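Local coordinates for glyoxylate-induced Protein (Pseudomonas aeruginosa, PDB 1SQ4), which is of unknown function but carries two cupin domains and may act as a ureidoglycine aminohydrolase, at residues A92-Q106 against P114-V128. Numbering follows the deposited sequence.
Sequences AVLFVVEGELSLTLQ and PGGYAFIPPGADYKV
Val93 lies between Tyr117 and Phe119 on the face that strands 92-98 and 116-120 turn away from the barrel interior, and each of its side-chain atoms meets strand 116-120. Its CB rests 3.9 Å from Ala118 O. With CG1 anti to the backbone N (chi1 173°), that methyl is placed over one face of the Tyr117 ring, 3.9 Å from the ring centroid, in a CH-pi contact displaced toward the rim. CG2 goes the other way and meets the edge of Phe119 in the ring plane, 3.9 Å from CD2. Beneath them, the antiparallel strands are zipped by paired backbone hydrogen bonds between Ala92 and Ile120 and between Leu94 and Ala118; Val96 N donates to Gly116 O and Val96 O accepts from Gly115 N, continuing the ladder to the loop at Pro114.

The inner faces of the two sheets meet in the interior of this cupin barrel. Leu94 and Val128 reach for each other tip to tip, CD2 to CG1 at 3.9 Å, while Leu103 CD2 packs 3.7 Å from Ala118 CB. Leu105 divides its methyls: CD1 approaches Ile120 CG2 (3.9 Å) and Tyr126 CB, and CD2 lies near Phe119 O. Ile120 CD1 in turn sits over the centre of the Tyr126 ring. Strand 101-105 is tied to 126-129 by reciprocal Thr104-Lys127 backbone hydrogen bonds.

Strand 90-98 is flanked by 136-144 and 116-120, and strand 101-105 by 126-129 and 109-112. The outward face abuts strand 191-198, where Val93 touches Met191 and Val193, Phe95 touches Ile195, and Tyr117 OH hydrogen-bonds to Val193 O, linking this cupin domain to the second.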
ATOM      1  N   ALA A  92      12.466  15.198 -36.742  1.00  6.19           N
ATOM      2  CA  ALA A  92      13.368  15.327 -35.605  1.00  7.31           C
ATOM      3  C   ALA A  92      13.635  16.751 -35.117  1.00  7.46           C
ATOM      4  O   ALA A  92      13.255  17.744 -35.744  1.00  6.93           O
ATOM      5  CB  ALA A  92      14.706  14.648 -35.926  1.00  4.50           C
ATOM      6  N   VAL A  93      14.296  16.812 -33.970  1.00  7.02           N
ATOM      7  CA  VAL A  93      14.708  18.054 -33.359  1.00  7.11           C
ATOM      8  C   VAL A  93      16.062  17.758 -32.721  1.00  7.95           C
ATOM      9  O   VAL A  93      16.190  16.848 -31.894  1.00 10.05           O
ATOM     10  CB  VAL A  93      13.728  18.525 -32.274  1.00  6.42           C
ATOM     11  CG1 VAL A  93      14.298  19.734 -31.561  1.00  4.16           C
ATOM     12  CG2 VAL A  93      12.388  18.873 -32.897  1.00  6.69           C
ATOM     13  N   LEU A  94      17.077  18.504 -33.135  1.00  7.18           N
ATOM     14  CA  LEU A  94      18.422  18.336 -32.600  1.00  6.79           C
ATOM     15  C   LEU A  94      18.695  19.494 -31.661  1.00  7.11           C
ATOM     16  O   LEU A  94      18.449  20.658 -31.994  1.00  6.54           O
ATOM     17  CB  LEU A  94      19.453  18.318 -33.738  1.00  5.90           C
ATOM     18  CG  LEU A  94      20.020  16.987 -34.255  1.00  5.69           C
ATOM     19  CD1 LEU A  94      18.931  15.962 -34.462  1.00  3.72           C
ATOM     20  CD2 LEU A  94      20.765  17.241 -35.551  1.00  4.65           C
ATOM     21  N   PHE A  95      19.201  19.172 -30.480  1.00  7.92           N
ATOM     22  CA  PHE A  95      19.496  20.187 -29.489  1.00  8.87           C
ATOM     23  C   PHE A  95      20.844  19.924 -28.849  1.00 10.30           C
ATOM     24  O   PHE A  95      20.964  19.071 -27.966  1.00 12.16           O
ATOM     25  CB  PHE A  95      18.421  20.183 -28.409  1.00  7.68           C
ATOM     26  CG  PHE A  95      18.625  21.225 -27.362  1.00  8.02           C
ATOM     27  CD1 PHE A  95      18.487  22.570 -27.677  1.00  5.93           C
ATOM     28  CD2 PHE A  95      19.004  20.867 -26.073  1.00  7.68           C
ATOM     29  CE1 PHE A  95      18.717  23.541 -26.722  1.00  8.28           C
ATOM     30  CE2 PHE A  95      19.236  21.838 -25.109  1.00  7.58           C
ATOM     31  CZ  PHE A  95      19.098  23.178 -25.431  1.00  7.29           C
ATOM     32  N   VAL A  96      21.858  20.667 -29.269  1.00 10.41           N
ATOM     33  CA  VAL A  96      23.188  20.457 -28.723  1.00 12.21           C
ATOM     34  C   VAL A  96      23.360  21.048 -27.329  1.00 10.99           C
ATOM     35  O   VAL A  96      22.993  22.193 -27.076  1.00 10.76           O
ATOM     36  CB  VAL A  96      24.253  21.020 -29.673  1.00 12.38           C
ATOM     37  CG1 VAL A  96      23.913  22.439 -30.006  1.00 18.29           C
ATOM     38  CG2 VAL A  96      25.632  20.926 -29.033  1.00 14.20           C
ATOM     39  N   VAL A  97      23.922  20.245 -26.430  1.00 10.60           N
ATOM     40  CA  VAL A  97      24.141  20.677 -25.058  1.00 10.68           C
ATOM     41  C   VAL A  97      25.614  20.856 -24.710  1.00 13.20           C
ATOM     42  O   VAL A  97      25.948  21.513 -23.726  1.00 15.21           O
ATOM     43  CB  VAL A  97      23.515  19.693 -24.049  1.00  8.47           C
ATOM     44  CG1 VAL A  97      22.011  19.708 -24.185  1.00  7.75           C
ATOM     45  CG2 VAL A  97      24.057  18.298 -24.274  1.00  6.62           C
ATOM     46  N   GLU A  98      26.504  20.279 -25.505  1.00 13.86           N
ATOM     47  CA  GLU A  98      27.921  20.425 -25.227  1.00 13.84           C
ATOM     48  C   GLU A  98      28.697  20.177 -26.488  1.00 14.23           C
ATOM     49  O   GLU A  98      28.420  19.226 -27.219  1.00 13.41           O
ATOM     50  CB  GLU A  98      28.357  19.436 -24.164  1.00 15.71           C
ATOM     51  CG  GLU A  98      29.699  19.718 -23.552  1.00 17.43           C
ATOM     52  CD  GLU A  98      30.009  18.722 -22.469  1.00 21.82           C
ATOM     53  OE1 GLU A  98      30.560  17.652 -22.793  1.00 24.66           O
ATOM     54  OE2 GLU A  98      29.667  18.989 -21.295  1.00 24.48           O
ATOM     55  N   GLY A  99      29.670  21.047 -26.739  1.00 13.76           N
ATOM     56  CA  GLY A  99      30.488  20.926 -27.931  1.00 13.88           C
ATOM     57  C   GLY A  99      29.879  21.630 -29.131  1.00 14.27           C
ATOM     58  O   GLY A  99      28.920  22.394 -29.002  1.00 12.66           O
ATOM     59  N   GLU A 100      30.446  21.378 -30.304  1.00 15.03           N
ATOM     60  CA  GLU A 100      29.955  21.984 -31.531  1.00 16.39           C
ATOM     61  C   GLU A 100      29.619  20.904 -32.552  1.00 15.31           C
ATOM     62  O   GLU A 100      30.445  20.045 -32.855  1.00 14.12           O
ATOM     63  CB  GLU A 100      31.004  22.924 -32.112  1.00 20.05           C
ATOM     64  CG  GLU A 100      30.607  23.588 -33.422  1.00 25.09           C
ATOM     65  CD  GLU A 100      31.817  24.125 -34.179  1.00 29.47           C
ATOM     66  OE1 GLU A 100      32.720  24.697 -33.517  1.00 31.35           O
ATOM     67  OE2 GLU A 100      31.857  23.983 -35.427  1.00 29.56           O
ATOM     68  N   LEU A 101      28.397  20.950 -33.070  1.00 13.80           N
ATOM     69  CA  LEU A 101      27.951  19.981 -34.054  1.00 11.97           C
ATOM     70  C   LEU A 101      27.842  20.662 -35.405  1.00 11.46           C
ATOM     71  O   LEU A 101      27.500  21.841 -35.497  1.00 11.03           O
ATOM     72  CB  LEU A 101      26.588  19.400 -33.651  1.00 11.84           C
ATOM     73  CG  LEU A 101      26.009  18.201 -34.417  1.00 11.01           C
ATOM     74  CD1 LEU A 101      26.984  17.045 -34.368  1.00 11.06           C
ATOM     75  CD2 LEU A 101      24.686  17.776 -33.797  1.00  8.98           C
ATOM     76  N   SER A 102      28.155  19.913 -36.453  1.00 11.62           N
ATOM     77  CA  SER A 102      28.082  20.426 -37.812  1.00 11.23           C
ATOM     78  C   SER A 102      26.930  19.712 -38.505  1.00 11.31           C
ATOM     79  O   SER A 102      26.991  18.505 -38.741  1.00 12.05           O
ATOM     80  CB  SER A 102      29.397  20.154 -38.540  1.00 12.26           C
ATOM     81  OG  SER A 102      29.382  20.658 -39.858  1.00  9.79           O
ATOM     82  N   LEU A 103      25.874  20.462 -38.811  1.00 10.78           N
ATOM     83  CA  LEU A 103      24.690  19.911 -39.472  1.00 10.79           C
ATOM     84  C   LEU A 103      24.524  20.430 -40.891  1.00 11.66           C
ATOM     85  O   LEU A 103      24.567  21.634 -41.137  1.00 11.16           O
ATOM     86  CB  LEU A 103      23.419  20.261 -38.685  1.00  9.69           C
ATOM     87  CG  LEU A 103      22.076  19.937 -39.358  1.00  6.85           C
ATOM     88  CD1 LEU A 103      21.918  18.440 -39.456  1.00  8.65           C
ATOM     89  CD2 LEU A 103      20.930  20.534 -38.577  1.00  5.37           C
ATOM     90  N   THR A 104      24.326  19.511 -41.824  1.00 12.13           N
ATOM     91  CA  THR A 104      24.106  19.882 -43.208  1.00 14.02           C
ATOM     92  C   THR A 104      22.635  19.565 -43.441  1.00 15.70           C
ATOM     93  O   THR A 104      22.249  18.405 -43.600  1.00 15.33           O
ATOM     94  CB  THR A 104      24.999  19.063 -44.152  1.00 12.90           C
ATOM     95  OG1 THR A 104      26.369  19.340 -43.858  1.00 16.00           O
ATOM     96  CG2 THR A 104      24.725  19.418 -45.589  1.00 12.48           C
ATOM     97  N   LEU A 105      21.810  20.605 -43.429  1.00 17.49           N
ATOM     98  CA  LEU A 105      20.384  20.429 -43.601  1.00 20.08           C
ATOM     99  C   LEU A 105      19.868  21.254 -44.759  1.00 22.83           C
ATOM    100  O   LEU A 105      20.084  22.463 -44.817  1.00 22.52           O
ATOM    101  CB  LEU A 105      19.663  20.828 -42.314  1.00 20.44           C
ATOM    102  CG  LEU A 105      18.152  20.607 -42.281  1.00 19.95           C
ATOM    103  CD1 LEU A 105      17.877  19.135 -42.425  1.00 19.43           C
ATOM    104  CD2 LEU A 105      17.560  21.140 -40.982  1.00 19.89           C
ATOM    105  N   GLN A 106      19.180  20.592 -45.684  1.00 26.12           N
ATOM    106  CA  GLN A 106      18.625  21.283 -46.837  1.00 30.07           C
ATOM    107  C   GLN A 106      19.707  22.051 -47.574  1.00 30.52           C
ATOM    108  O   GLN A 106      19.586  23.258 -47.799  1.00 30.33           O
ATOM    109  CB  GLN A 106      17.531  22.260 -46.389  1.00 32.48           C
ATOM    110  CG  GLN A 106      16.163  21.940 -46.968  1.00 34.66           C
ATOM    111  CD  GLN A 106      15.641  20.588 -46.494  1.00 35.30           C
ATOM    112  OE1 GLN A 106      16.344  19.571 -46.560  1.00 35.19           O
ATOM    113  NE2 GLN A 106      14.394  20.570 -46.031  1.00 34.62           N
ATOM    114  N   PRO A 114      26.588  24.900 -28.373  1.00 18.04           N
ATOM    115  CA  PRO A 114      25.660  24.451 -27.333  1.00 17.00           C
ATOM    116  C   PRO A 114      24.515  25.459 -27.253  1.00 15.26           C
ATOM    117  O   PRO A 114      24.740  26.674 -27.207  1.00 15.64           O
ATOM    118  CB  PRO A 114      26.534  24.430 -26.085  1.00 15.34           C
ATOM    119  CG  PRO A 114      27.863  24.010 -26.647  1.00 16.36           C
ATOM    120  CD  PRO A 114      27.973  24.897 -27.876  1.00 17.60           C
ATOM    121  N   GLY A 115      23.293  24.938 -27.269  1.00 13.09           N
ATOM    122  CA  GLY A 115      22.112  25.777 -27.242  1.00 10.69           C
ATOM    123  C   GLY A 115      21.457  25.719 -28.612  1.00 10.12           C
ATOM    124  O   GLY A 115      20.299  26.100 -28.782  1.00  8.58           O
ATOM    125  N   GLY A 116      22.212  25.218 -29.591  1.00 10.36           N
ATOM    126  CA  GLY A 116      21.719  25.112 -30.956  1.00  8.39           C
ATOM    127  C   GLY A 116      20.506  24.223 -31.122  1.00  7.61           C
ATOM    128  O   GLY A 116      20.508  23.070 -30.692  1.00  9.14           O
ATOM    129  N   TYR A 117      19.473  24.752 -31.767  1.00  7.02           N
ATOM    130  CA  TYR A 117      18.225  24.013 -31.983  1.00  6.33           C
ATOM    131  C   TYR A 117      17.979  23.805 -33.477  1.00  4.87           C
ATOM    132  O   TYR A 117      18.040  24.742 -34.262  1.00  5.24           O
ATOM    133  CB  TYR A 117      17.072  24.810 -31.362  1.00  6.68           C
ATOM    134  CG  TYR A 117      15.712  24.133 -31.297  1.00  5.94           C
ATOM    135  CD1 TYR A 117      15.226  23.618 -30.095  1.00  5.02           C
ATOM    136  CD2 TYR A 117      14.867  24.120 -32.402  1.00  5.10           C
ATOM    137  CE1 TYR A 117      13.927  23.126 -29.985  1.00  4.45           C
ATOM    138  CE2 TYR A 117      13.569  23.632 -32.307  1.00  6.42           C
ATOM    139  CZ  TYR A 117      13.099  23.140 -31.093  1.00  6.28           C
ATOM    140  OH  TYR A 117      11.794  22.705 -30.999  1.00  7.30           O
ATOM    141  N   ALA A 118      17.685  22.575 -33.867  1.00  5.27           N
ATOM    142  CA  ALA A 118      17.448  22.286 -35.271  1.00  5.08           C
ATOM    143  C   ALA A 118      16.234  21.387 -35.478  1.00  3.94           C
ATOM    144  O   ALA A 118      16.073  20.383 -34.787  1.00  5.14           O
ATOM    145  CB  ALA A 118      18.692  21.641 -35.880  1.00  3.17           C
ATOM    146  N   PHE A 119      15.374  21.769 -36.418  1.00  3.83           N
ATOM    147  CA  PHE A 119      14.179  20.997 -36.739  1.00  3.79           C
ATOM    148  C   PHE A 119      14.336  20.405 -38.129  1.00  5.32           C
ATOM    149  O   PHE A 119      14.550  21.116 -39.116  1.00  6.99           O
ATOM    150  CB  PHE A 119      12.922  21.866 -36.692  1.00  3.03           C
ATOM    151  CG  PHE A 119      11.679  21.142 -37.137  1.00  4.03           C
ATOM    152  CD1 PHE A 119      11.163  21.339 -38.414  1.00  4.94           C
ATOM    153  CD2 PHE A 119      11.069  20.201 -36.308  1.00  2.44           C
ATOM    154  CE1 PHE A 119      10.070  20.604 -38.859  1.00  3.08           C
ATOM    155  CE2 PHE A 119       9.979  19.464 -36.746  1.00  1.09           C
ATOM    156  CZ  PHE A 119       9.480  19.667 -38.025  1.00  2.59           C
ATOM    157  N   ILE A 120      14.221  19.091 -38.199  1.00  5.47           N
ATOM    158  CA  ILE A 120      14.382  18.387 -39.448  1.00  5.04           C
ATOM    159  C   ILE A 120      13.047  17.798 -39.805  1.00  3.74           C
ATOM    160  O   ILE A 120      12.489  17.041 -39.035  1.00  5.00           O
ATOM    161  CB  ILE A 120      15.401  17.274 -39.272  1.00  5.41           C
ATOM    162  CG1 ILE A 120      16.690  17.860 -38.704  1.00  5.91           C
ATOM    163  CG2 ILE A 120      15.664  16.575 -40.576  1.00  5.57           C
ATOM    164  CD1 ILE A 120      17.744  16.819 -38.468  1.00  8.05           C
ATOM    165  N   PRO A 121      12.486  18.187 -40.960  1.00  4.03           N
ATOM    166  CA  PRO A 121      11.187  17.676 -41.418  1.00  4.72           C
ATOM    167  C   PRO A 121      11.287  16.240 -41.928  1.00  4.89           C
ATOM    168  O   PRO A 121      12.348  15.797 -42.365  1.00  5.29           O
ATOM    169  CB  PRO A 121      10.782  18.675 -42.506  1.00  4.06           C
ATOM    170  CG  PRO A 121      12.092  19.170 -43.018  1.00  5.88           C
ATOM    171  CD  PRO A 121      12.892  19.359 -41.751  1.00  3.61           C
ATOM    172  N   PRO A 122      10.174  15.502 -41.895  1.00  4.20           N
ATOM    173  CA  PRO A 122      10.154  14.108 -42.343  1.00  4.88           C
ATOM    174  C   PRO A 122      10.688  13.882 -43.745  1.00  5.28           C
ATOM    175  O   PRO A 122      10.334  14.602 -44.673  1.00  5.23           O
ATOM    176  CB  PRO A 122       8.689  13.722 -42.193  1.00  3.77           C
ATOM    177  CG  PRO A 122       7.984  14.999 -42.463  1.00  3.88           C
ATOM    178  CD  PRO A 122       8.809  16.025 -41.740  1.00  3.00           C
ATOM    179  N   GLY A 123      11.551  12.875 -43.872  1.00  6.47           N
ATOM    180  CA  GLY A 123      12.148  12.544 -45.149  1.00  8.51           C
ATOM    181  C   GLY A 123      13.214  13.535 -45.590  1.00  9.87           C
ATOM    182  O   GLY A 123      13.809  13.382 -46.651  1.00 11.99           O
ATOM    183  N   ALA A 124      13.480  14.549 -44.781  1.00 10.77           N
ATOM    184  CA  ALA A 124      14.479  15.537 -45.162  1.00 13.05           C
ATOM    185  C   ALA A 124      15.901  14.990 -45.122  1.00 14.22           C
ATOM    186  O   ALA A 124      16.295  14.310 -44.172  1.00 15.19           O
ATOM    187  CB  ALA A 124      14.364  16.768 -44.274  1.00 11.52           C
ATOM    188  N   ASP A 125      16.676  15.285 -46.159  1.00 15.63           N
ATOM    189  CA  ASP A 125      18.056  14.821 -46.200  1.00 17.51           C
ATOM    190  C   ASP A 125      18.937  15.733 -45.371  1.00 15.56           C
ATOM    191  O   ASP A 125      18.816  16.958 -45.423  1.00 14.22           O
ATOM    192  CB  ASP A 125      18.592  14.787 -47.628  1.00 21.72           C
ATOM    193  CG  ASP A 125      17.831  13.836 -48.508  1.00 27.48           C
ATOM    194  OD1 ASP A 125      17.556  12.693 -48.060  1.00 31.45           O
ATOM    195  OD2 ASP A 125      17.518  14.225 -49.658  1.00 31.13           O
ATOM    196  N   TYR A 126      19.835  15.125 -44.614  1.00 14.28           N
ATOM    197  CA  TYR A 126      20.736  15.890 -43.783  1.00 12.67           C
ATOM    198  C   TYR A 126      21.836  14.987 -43.300  1.00 12.61           C
ATOM    199  O   TYR A 126      21.820  13.785 -43.552  1.00 13.24           O
ATOM    200  CB  TYR A 126      19.996  16.450 -42.573  1.00 11.77           C
ATOM    201  CG  TYR A 126      19.696  15.448 -41.470  1.00 10.12           C
ATOM    202  CD1 TYR A 126      18.601  14.583 -41.554  1.00 10.80           C
ATOM    203  CD2 TYR A 126      20.475  15.409 -40.312  1.00 10.45           C
ATOM    204  CE1 TYR A 126      18.278  13.712 -40.503  1.00  9.17           C
ATOM    205  CE2 TYR A 126      20.167  14.543 -39.258  1.00 10.27           C
ATOM    206  CZ  TYR A 126      19.064  13.702 -39.361  1.00 10.20           C
ATOM    207  OH  TYR A 126      18.748  12.876 -38.307  1.00  9.70           O
ATOM    208  N   LYS A 127      22.801  15.567 -42.606  1.00 11.71           N
ATOM    209  CA  LYS A 127      23.868  14.764 -42.052  1.00 12.23           C
ATOM    210  C   LYS A 127      24.572  15.534 -40.968  1.00 11.41           C
ATOM    211  O   LYS A 127      24.552  16.759 -40.972  1.00 13.55           O
ATOM    212  CB  LYS A 127      24.818  14.284 -43.152  1.00 13.04           C
ATOM    213  CG  LYS A 127      25.222  15.308 -44.185  1.00 13.24           C
ATOM    214  CD  LYS A 127      25.866  14.608 -45.360  1.00 12.27           C
ATOM    215  CE  LYS A 127      26.360  15.604 -46.379  1.00 15.23           C
ATOM    216  NZ  LYS A 127      27.146  14.939 -47.465  1.00 12.97           N
ATOM    217  N   VAL A 128      25.146  14.809 -40.014  1.00 11.11           N
ATOM    218  CA  VAL A 128      25.820  15.431 -38.879  1.00 12.90           C
ATOM    219  C   VAL A 128      27.264  14.992 -38.732  1.00 12.56           C
ATOM    220  O   VAL A 128      27.603  13.827 -38.930  1.00 14.68           O
ATOM    221  CB  VAL A 128      25.087  15.114 -37.537  1.00 12.22           C
ATOM    222  CG1 VAL A 128      23.658  15.590 -37.595  1.00 12.10           C
ATOM    223  CG2 VAL A 128      25.123  13.633 -37.261  1.00 14.53           C
TER